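PDB 4M7S: S-adenosyl-L-methionine-dependent 2-deoxy-scyllo-inosamine dehydrogenase from Bacillus circulans, which catalyses the radical S-adenosylmethionine-dependent two-electron oxidation of 2-deoxy-scyllo-inosamine to amino-dideoxy-scyllo-inosose in butirosin biosynthesis, using two [4Fe-4S] clusters. Local coordinates for residues V10-Q15 with T33-D37; M170-N174 with F217-L221. All blocks are in the same frame, centred on the assembly; numbering follows the deposited sequence.

Interaction 1. Residues V10-Q15 with T33-D37. With IMD (imidazole), chain F.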
ATOM      1  N   VAL A  10      -0.042   4.131  -1.017  1.00 22.19           N
ATOM      2  CA  VAL A  10      -0.698   5.198  -1.766  1.00 23.13           C
ATOM      3  C   VAL A  10      -0.552   4.985  -3.276  1.00 27.84           C
ATOM      4  O   VAL A  10       0.565   4.970  -3.806  1.00 30.36           O
ATOM      5  CB  VAL A  10      -0.131   6.559  -1.374  1.00 25.53           C
ATOM      6  CG1 VAL A  10      -0.947   7.684  -1.996  1.00 26.62           C
ATOM      7  CG2 VAL A  10      -0.133   6.710   0.152  1.00 25.17           C
ATOM      8  N   GLU A  11      -1.676   4.824  -3.966  1.00 22.30           N
ATOM      9  CA  GLU A  11      -1.659   4.686  -5.418  1.00 24.85           C
ATOM     10  C   GLU A  11      -1.450   6.050  -6.086  1.00 25.59           C
ATOM     11  O   GLU A  11      -2.396   6.644  -6.617  1.00 25.10           O
ATOM     12  CB  GLU A  11      -2.970   4.056  -5.902  1.00 26.59           C
ATOM     13  CG  GLU A  11      -2.923   3.492  -7.315  1.00 28.31           C
ATOM     14  CD  GLU A  11      -4.247   2.877  -7.743  1.00 34.94           C
ATOM     15  OE1 GLU A  11      -5.314   3.323  -7.243  1.00 31.99           O
ATOM     16  OE2 GLU A  11      -4.214   1.942  -8.574  1.00 40.64           O
ATOM     17  N   VAL A  12      -0.217   6.554  -6.064  1.00 21.71           N
ATOM     18  CA  VAL A  12       0.065   7.861  -6.684  1.00 22.47           C
ATOM     19  C   VAL A  12      -0.092   7.815  -8.212  1.00 23.49           C
ATOM     20  O   VAL A  12      -0.229   8.846  -8.866  1.00 27.41           O
ATOM     21  CB  VAL A  12       1.444   8.422  -6.270  1.00 22.66           C
ATOM     22  CG1 VAL A  12       1.537   8.504  -4.747  1.00 21.93           C
ATOM     23  CG2 VAL A  12       2.579   7.555  -6.831  1.00 22.92           C
ATOM     24  N   ASN A  13      -0.071   6.614  -8.780  1.00 27.15           N
ATOM     25  CA  ASN A  13      -0.486   6.448 -10.166  1.00 29.43           C
ATOM     26  C   ASN A  13      -0.935   5.018 -10.399  1.00 28.08           C
ATOM     27  O   ASN A  13      -0.430   4.094  -9.765  1.00 30.99           O
ATOM     28  CB  ASN A  13       0.629   6.837 -11.134  1.00 33.54           C
ATOM     29  CG  ASN A  13       1.726   5.814 -11.192  1.00 35.94           C
ATOM     30  OD1 ASN A  13       2.461   5.633 -10.220  1.00 37.44           O
ATOM     31  ND2 ASN A  13       1.854   5.133 -12.335  1.00 37.52           N
ATOM     32  N   SER A  14      -1.875   4.829 -11.317  1.00 28.71           N
ATOM     33  CA  SER A  14      -2.539   3.529 -11.447  1.00 33.20           C
ATOM     34  C   SER A  14      -1.992   2.667 -12.586  1.00 32.78           C
ATOM     35  O   SER A  14      -2.266   1.472 -12.647  1.00 35.14           O
ATOM     36  CB  SER A  14      -4.032   3.741 -11.657  1.00 34.06           C
ATOM     37  OG  SER A  14      -4.251   4.468 -12.851  1.00 33.68           O
ATOM     38  N   GLN A  15      -1.232   3.268 -13.496  1.00 30.77           N
ATOM     39  CA  GLN A  15      -0.716   2.512 -14.636  1.00 32.95           C
ATOM     40  C   GLN A  15       0.600   1.840 -14.274  1.00 35.44           C
ATOM     41  O   GLN A  15       1.391   2.371 -13.498  1.00 27.11           O
ATOM     42  CB  GLN A  15      -0.528   3.393 -15.891  1.00 30.29           C
ATOM     43  CG  GLN A  15      -0.104   2.588 -17.147  1.00 70.54           C
ATOM     44  CD  GLN A  15       0.012   3.416 -18.431  1.00 72.94           C
ATOM     45  OE1 GLN A  15       0.536   4.534 -18.427  1.00 74.70           O
ATOM     46  NE2 GLN A  15      -0.468   2.856 -19.539  1.00 72.22           N
ATOM     47  N   THR A  33      -8.345   7.227 -12.754  1.00 69.03           N
ATOM     48  CA  THR A  33      -7.541   7.908 -13.765  1.00 69.85           C
ATOM     49  C   THR A  33      -6.096   7.421 -13.725  1.00 67.28           C
ATOM     50  O   THR A  33      -5.758   6.532 -12.940  1.00 68.79           O
ATOM     51  CB  THR A  33      -7.578   9.447 -13.579  1.00 86.64           C
ATOM     52  OG1 THR A  33      -6.889   9.811 -12.374  1.00 84.07           O
ATOM     53  CG2 THR A  33      -9.016   9.945 -13.510  1.00 87.50           C
ATOM     54  N   GLY A  34      -5.249   8.000 -14.574  1.00 60.74           N
ATOM     55  CA  GLY A  34      -3.835   7.667 -14.588  1.00 52.79           C
ATOM     56  C   GLY A  34      -3.094   8.110 -13.331  1.00 45.27           C
ATOM     57  O   GLY A  34      -2.449   7.307 -12.660  1.00 38.82           O
ATOM     58  N   GLU A  35      -3.166   9.395 -13.001  1.00 43.46           N
ATOM     59  CA  GLU A  35      -2.394   9.871 -11.862  1.00 42.42           C
ATOM     60  C   GLU A  35      -3.179  10.529 -10.749  1.00 34.12           C
ATOM     61  O   GLU A  35      -4.196  11.176 -10.982  1.00 31.64           O
ATOM     62  CB  GLU A  35      -1.270  10.788 -12.311  1.00 48.83           C
ATOM     63  CG  GLU A  35       0.079  10.240 -11.934  1.00 51.22           C
ATOM     64  CD  GLU A  35       1.184  10.902 -12.687  1.00 57.04           C
ATOM     65  OE1 GLU A  35       1.616  11.983 -12.238  1.00 62.63           O
ATOM     66  OE2 GLU A  35       1.608  10.351 -13.727  1.00 55.28           O
HETATM   67  N   MSE A  36      -2.682  10.368  -9.530  1.00 25.85           N
HETATM   68  CA  MSE A  36      -3.335  10.997  -8.394  1.00 28.42           C
HETATM   69  C   MSE A  36      -3.237  12.521  -8.486  1.00 29.15           C
HETATM   70  O   MSE A  36      -2.168  13.065  -8.753  1.00 29.87           O
HETATM   71  CB  MSE A  36      -2.746  10.504  -7.070  1.00 26.66           C
HETATM   72  CG  MSE A  36      -3.402  11.167  -5.872  1.00 26.58           C
HETATM   73 SE   MSE A  36      -2.789  10.504  -4.158  1.00 40.12          SE
HETATM   74  CE  MSE A  36      -3.642   8.741  -4.188  1.00 23.07           C
ATOM     75  N   ASP A  37      -4.369  13.195  -8.303  1.00 28.97           N
ATOM     76  CA  ASP A  37      -4.404  14.653  -8.193  1.00 33.15           C
ATOM     77  C   ASP A  37      -3.426  15.106  -7.099  1.00 31.33           C
ATOM     78  O   ASP A  37      -3.507  14.642  -5.971  1.00 27.68           O
ATOM     79  CB  ASP A  37      -5.835  15.104  -7.858  1.00 34.54           C
ATOM     80  CG  ASP A  37      -6.017  16.621  -7.925  1.00 41.20           C
ATOM     81  OD1 ASP A  37      -5.026  17.368  -7.805  1.00 43.46           O
ATOM     82  OD2 ASP A  37      -7.172  17.072  -8.088  1.00 44.32           O
TER
HETATM   83  N1  IMD F 505      -7.248  19.515  -8.383  1.00 44.73           N
HETATM   84  C2  IMD F 505      -6.569  20.638  -8.692  1.00 46.35           C
HETATM   85  N3  IMD F 505      -7.440  21.541  -9.200  1.00 50.69           N
HETATM   86  C4  IMD F 505      -8.673  20.982  -9.217  1.00 49.99           C
HETATM   87  C5  IMD F 505      -8.551  19.698  -8.698  1.00 47.13           C
HETATM   88  O   HOH W   1       0.099   5.893 -14.051  1.00 48.23           O
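Two backbone hydrogen bonds on either side of Asn13 and Glu35 bridge residues 10-15 and 33-37. Met36 N donates to Val12 O at 3.0 Å and Ser14 N to Gly34 O at 2.9 Å. The Asn13 CA hydrogen also leans on Gly34 O in a bent C-H...O contact. A third bond comes from a side chain: with chi1 at 61°, Ser14 OG sits between its own backbone N and carbonyl carbon, where it donates to Thr33 O at 2.6 Å. One serine thereby takes both the Thr33 and the Gly34 carbonyl oxygens. A water extends the polar zone, accepting from Asn13 ND2 and Gln15 N and donating to Gly34 O, while Asn13 ND2 also bonds Glu64 O.

The apolar half belongs to the selenomethionine Met36. Its chain runs out extended, CG anti to the backbone N (chi1 179°), then bends at the selenium so that CE lies 3.6 Å from Val10 CG1, the two side chains crossing at about a right angle, and 3.4 Å from Glu11 O. Glu35 packs its CG against Asn13 CB at 3.5 Å, while its carboxylate turns elsewhere, OE2 taking Lys69 N.

Asp37 lies beyond the contact. It N-caps helix 38-50, OD1 accepting from Ala39 N; an imidazole, probably from the crystallisation liquor, lies against its carboxylate, too close for the bond to be trusted.

The bridge thus pins the two ends of the loop between strand 7-10 and helix 38-50 to each other, just ahead of Cys16 of the AdoMet cluster; Tyr41 of that helix packs on Val10, Val12 and Met36, and Glu11 reaches across to Val180, beyond strand 175-178.

Interaction 2. Residues M170-N174 with F217-L221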
HETATM    1  N   MSE A 170      -4.178 -10.219   9.921  1.00 31.09           N
HETATM    2  CA  MSE A 170      -3.915  -8.969  10.611  1.00 31.09           C
HETATM    3  C   MSE A 170      -3.700  -7.796   9.661  1.00 30.56           C
HETATM    4  O   MSE A 170      -3.488  -6.679  10.117  1.00 31.88           O
HETATM    5  CB  MSE A 170      -2.700  -9.117  11.528  1.00 31.68           C
HETATM    6  CG  MSE A 170      -2.710 -10.365  12.394  1.00 55.16           C
HETATM    7 SE   MSE A 170      -4.342 -10.523  13.433  1.00100.44          SE
HETATM    8  CE  MSE A 170      -4.307  -8.747  14.241  1.00 49.81           C
ATOM      9  N   VAL A 171      -3.740  -8.037   8.351  1.00 27.40           N
ATOM     10  CA  VAL A 171      -3.539  -6.942   7.381  1.00 21.46           C
ATOM     11  C   VAL A 171      -4.455  -5.734   7.640  1.00 26.03           C
ATOM     12  O   VAL A 171      -3.970  -4.597   7.696  1.00 26.14           O
ATOM     13  CB  VAL A 171      -3.641  -7.409   5.906  1.00 28.77           C
ATOM     14  CG1 VAL A 171      -3.418  -6.229   4.936  1.00 19.29           C
ATOM     15  CG2 VAL A 171      -2.633  -8.533   5.627  1.00 28.07           C
ATOM     16  N   PRO A 172      -5.774  -5.961   7.826  1.00 26.18           N
ATOM     17  CA  PRO A 172      -6.620  -4.785   8.087  1.00 25.49           C
ATOM     18  C   PRO A 172      -6.329  -4.100   9.430  1.00 26.69           C
ATOM     19  O   PRO A 172      -6.869  -3.020   9.663  1.00 29.63           O
ATOM     20  CB  PRO A 172      -8.043  -5.361   8.117  1.00 26.77           C
ATOM     21  CG  PRO A 172      -7.948  -6.688   7.419  1.00 30.68           C
ATOM     22  CD  PRO A 172      -6.573  -7.199   7.720  1.00 26.02           C
ATOM     23  N   SER A 173      -5.512  -4.711  10.286  1.00 25.52           N
ATOM     24  CA  SER A 173      -5.108  -4.077  11.541  1.00 27.95           C
ATOM     25  C   SER A 173      -3.844  -3.218  11.393  1.00 28.89           C
ATOM     26  O   SER A 173      -3.503  -2.440  12.299  1.00 29.64           O
ATOM     27  CB  SER A 173      -4.872  -5.131  12.620  1.00 29.06           C
ATOM     28  OG  SER A 173      -6.023  -5.927  12.806  1.00 31.53           O
ATOM     29  N   ASN A 174      -3.140  -3.386  10.275  1.00 25.95           N
ATOM     30  CA  ASN A 174      -1.828  -2.755  10.087  1.00 29.10           C
ATOM     31  C   ASN A 174      -1.693  -1.884   8.844  1.00 26.04           C
ATOM     32  O   ASN A 174      -0.780  -1.064   8.741  1.00 26.52           O
ATOM     33  CB  ASN A 174      -0.735  -3.829  10.028  1.00 33.05           C
ATOM     34  CG  ASN A 174      -0.516  -4.504  11.355  1.00 37.45           C
ATOM     35  OD1 ASN A 174      -0.254  -3.843  12.356  1.00 42.80           O
ATOM     36  ND2 ASN A 174      -0.643  -5.826  11.379  1.00 37.77           N
ATOM     37  N   PHE A 217     -14.474  -4.917  10.584  1.00 31.53           N
ATOM     38  CA  PHE A 217     -13.792  -5.751   9.598  1.00 32.22           C
ATOM     39  C   PHE A 217     -12.488  -6.280  10.175  1.00 31.97           C
ATOM     40  O   PHE A 217     -12.203  -7.470  10.081  1.00 32.92           O
ATOM     41  CB  PHE A 217     -13.522  -4.975   8.302  1.00 29.37           C
ATOM     42  CG  PHE A 217     -12.918  -5.810   7.201  1.00 29.70           C
ATOM     43  CD1 PHE A 217     -13.682  -6.759   6.529  1.00 35.15           C
ATOM     44  CD2 PHE A 217     -11.592  -5.636   6.823  1.00 26.89           C
ATOM     45  CE1 PHE A 217     -13.131  -7.523   5.505  1.00 32.80           C
ATOM     46  CE2 PHE A 217     -11.037  -6.391   5.794  1.00 26.38           C
ATOM     47  CZ  PHE A 217     -11.803  -7.336   5.142  1.00 28.67           C
ATOM     48  N   ARG A 218     -11.691  -5.402  10.778  1.00 28.43           N
ATOM     49  CA  ARG A 218     -10.389  -5.834  11.271  1.00 31.25           C
ATOM     50  C   ARG A 218     -10.550  -6.759  12.481  1.00 31.80           C
ATOM     51  O   ARG A 218      -9.744  -7.667  12.681  1.00 30.92           O
ATOM     52  CB  ARG A 218      -9.447  -4.647  11.554  1.00 29.61           C
ATOM     53  CG  ARG A 218      -9.602  -3.997  12.911  1.00 33.15           C
ATOM     54  CD  ARG A 218      -8.519  -2.936  13.122  1.00 33.96           C
ATOM     55  NE  ARG A 218      -8.436  -2.024  11.987  1.00 31.76           N
ATOM     56  CZ  ARG A 218      -9.065  -0.854  11.919  1.00 31.75           C
ATOM     57  NH1 ARG A 218      -9.808  -0.434  12.929  1.00 28.69           N
ATOM     58  NH2 ARG A 218      -8.940  -0.093  10.843  1.00 30.01           N
ATOM     59  N   LYS A 219     -11.603  -6.537  13.269  1.00 36.57           N
ATOM     60  CA  LYS A 219     -11.930  -7.412  14.399  1.00 38.93           C
ATOM     61  C   LYS A 219     -12.358  -8.793  13.907  1.00 39.61           C
ATOM     62  O   LYS A 219     -11.962  -9.823  14.459  1.00 40.26           O
ATOM     63  CB  LYS A 219     -13.055  -6.786  15.235  1.00 41.40           C
ATOM     64  CG  LYS A 219     -13.664  -7.704  16.288  1.00 49.67           C
ATOM     65  CD  LYS A 219     -15.007  -7.149  16.746  1.00 56.99           C
ATOM     66  CE  LYS A 219     -14.913  -5.641  16.980  1.00 61.14           C
ATOM     67  NZ  LYS A 219     -16.217  -4.938  16.775  1.00 65.26           N
HETATM   68  N   MSE A 220     -13.177  -8.795  12.861  1.00 39.59           N
HETATM   69  CA  MSE A 220     -13.703 -10.013  12.248  1.00 40.24           C
HETATM   70  C   MSE A 220     -12.558 -10.853  11.661  1.00 37.12           C
HETATM   71  O   MSE A 220     -12.543 -12.077  11.791  1.00 38.14           O
HETATM   72  CB  MSE A 220     -14.702  -9.606  11.155  1.00 43.04           C
HETATM   73  CG  MSE A 220     -15.346 -10.722  10.357  1.00 47.34           C
HETATM   74 SE   MSE A 220     -16.117 -10.067   8.669  1.00 91.39          SE
HETATM   75  CE  MSE A 220     -17.365  -8.750   9.364  1.00 48.67           C
ATOM     76  N   LEU A 221     -11.601 -10.188  11.022  1.00 33.50           N
ATOM     77  CA  LEU A 221     -10.459 -10.878  10.420  1.00 35.62           C
ATOM     78  C   LEU A 221      -9.402 -11.258  11.458  1.00 37.53           C
ATOM     79  O   LEU A 221      -8.672 -12.241  11.288  1.00 40.27           O
ATOM     80  CB  LEU A 221      -9.831 -10.046   9.300  1.00 33.21           C
ATOM     81  CG  LEU A 221     -10.352 -10.285   7.882  1.00 36.02           C
ATOM     82  CD1 LEU A 221     -10.291 -11.766   7.549  1.00 36.11           C
ATOM     83  CD2 LEU A 221     -11.768  -9.779   7.728  1.00 40.14           C
TER
HETATM   84  O   HOH W   2      -7.324  -7.651  11.430  1.00 24.50           O
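Arg218 carries the polar grip of helix 212-222 on the short helical turn at Pro172. CB rests 3.6 Å from Pro172 O and 3.8 Å from Pro172 CB, where the backbones come closest. CG, placed between the backbone N and the carbonyl carbon (chi1 84°), passes alongside Ser173 OG, and CD continues at 3.9 Å from the same oxygen. The bend at chi3 (50°) then turns NE onto Pro172 O, which it meets at 3.0 Å in an almost straight hydrogen bond (174°). The oxygen lies at the guanidinium edge, within a few degrees of its plane, while NE is tilted well out of the carbonyl plane. At the tip, NH2 bonds Trp209 O, and the same tryptophan makes a cation-pi contact with the guanidinium; these bonds from NE and NH2 probably limit its rotation.

Pro172 is the wedge on the opposing side. Its CG comes within 3.5 Å of Phe217 CE2, the two side chains crossing at about a right angle, and reaches Leu221 CB more loosely at 4.3 Å. Leu221 CD2 in turn lies over one face of the Phe217 ring, 3.4 Å above its plane but offset toward the rim. One water links the segments, accepting from Ser173 OG at 2.6 Å and donating to Arg218 O.

The contact stands beside the second [4Fe-4S] cluster. Pro172 lies close to Cys169 and Cys187, and Leu221 also bonds through its backbone to Cys169. Helix 212-222 thus packs behind the turn whose Val171 and Pro172 touch the cluster, in the twitch domain, a shortened relative of the SPASM domain with a single auxiliary cluster, which accompanies the radical SAM fold.

From the N terminus, strand 7-10 leads into interaction 1, which closes the long loop carrying Cys16, Cys20 and Cys23 of the AdoMet cluster before helix 38-50 begins. The chain then builds the parallel strands from 56-58 to 139-143 with their helices. Interaction 2 opens later, at 170-174, and closes at 217-221 around strands 175-178, 183-185 and 198-199 and helix 205-209, in the auxiliary-cluster domain. The two loops follow in series, neither nested nor crossed. Their centres lie about 25 Å apart, on opposite sides of the chain's centre, and one continuous sheet spans both regions, strand 7-10 lying next to 175-178.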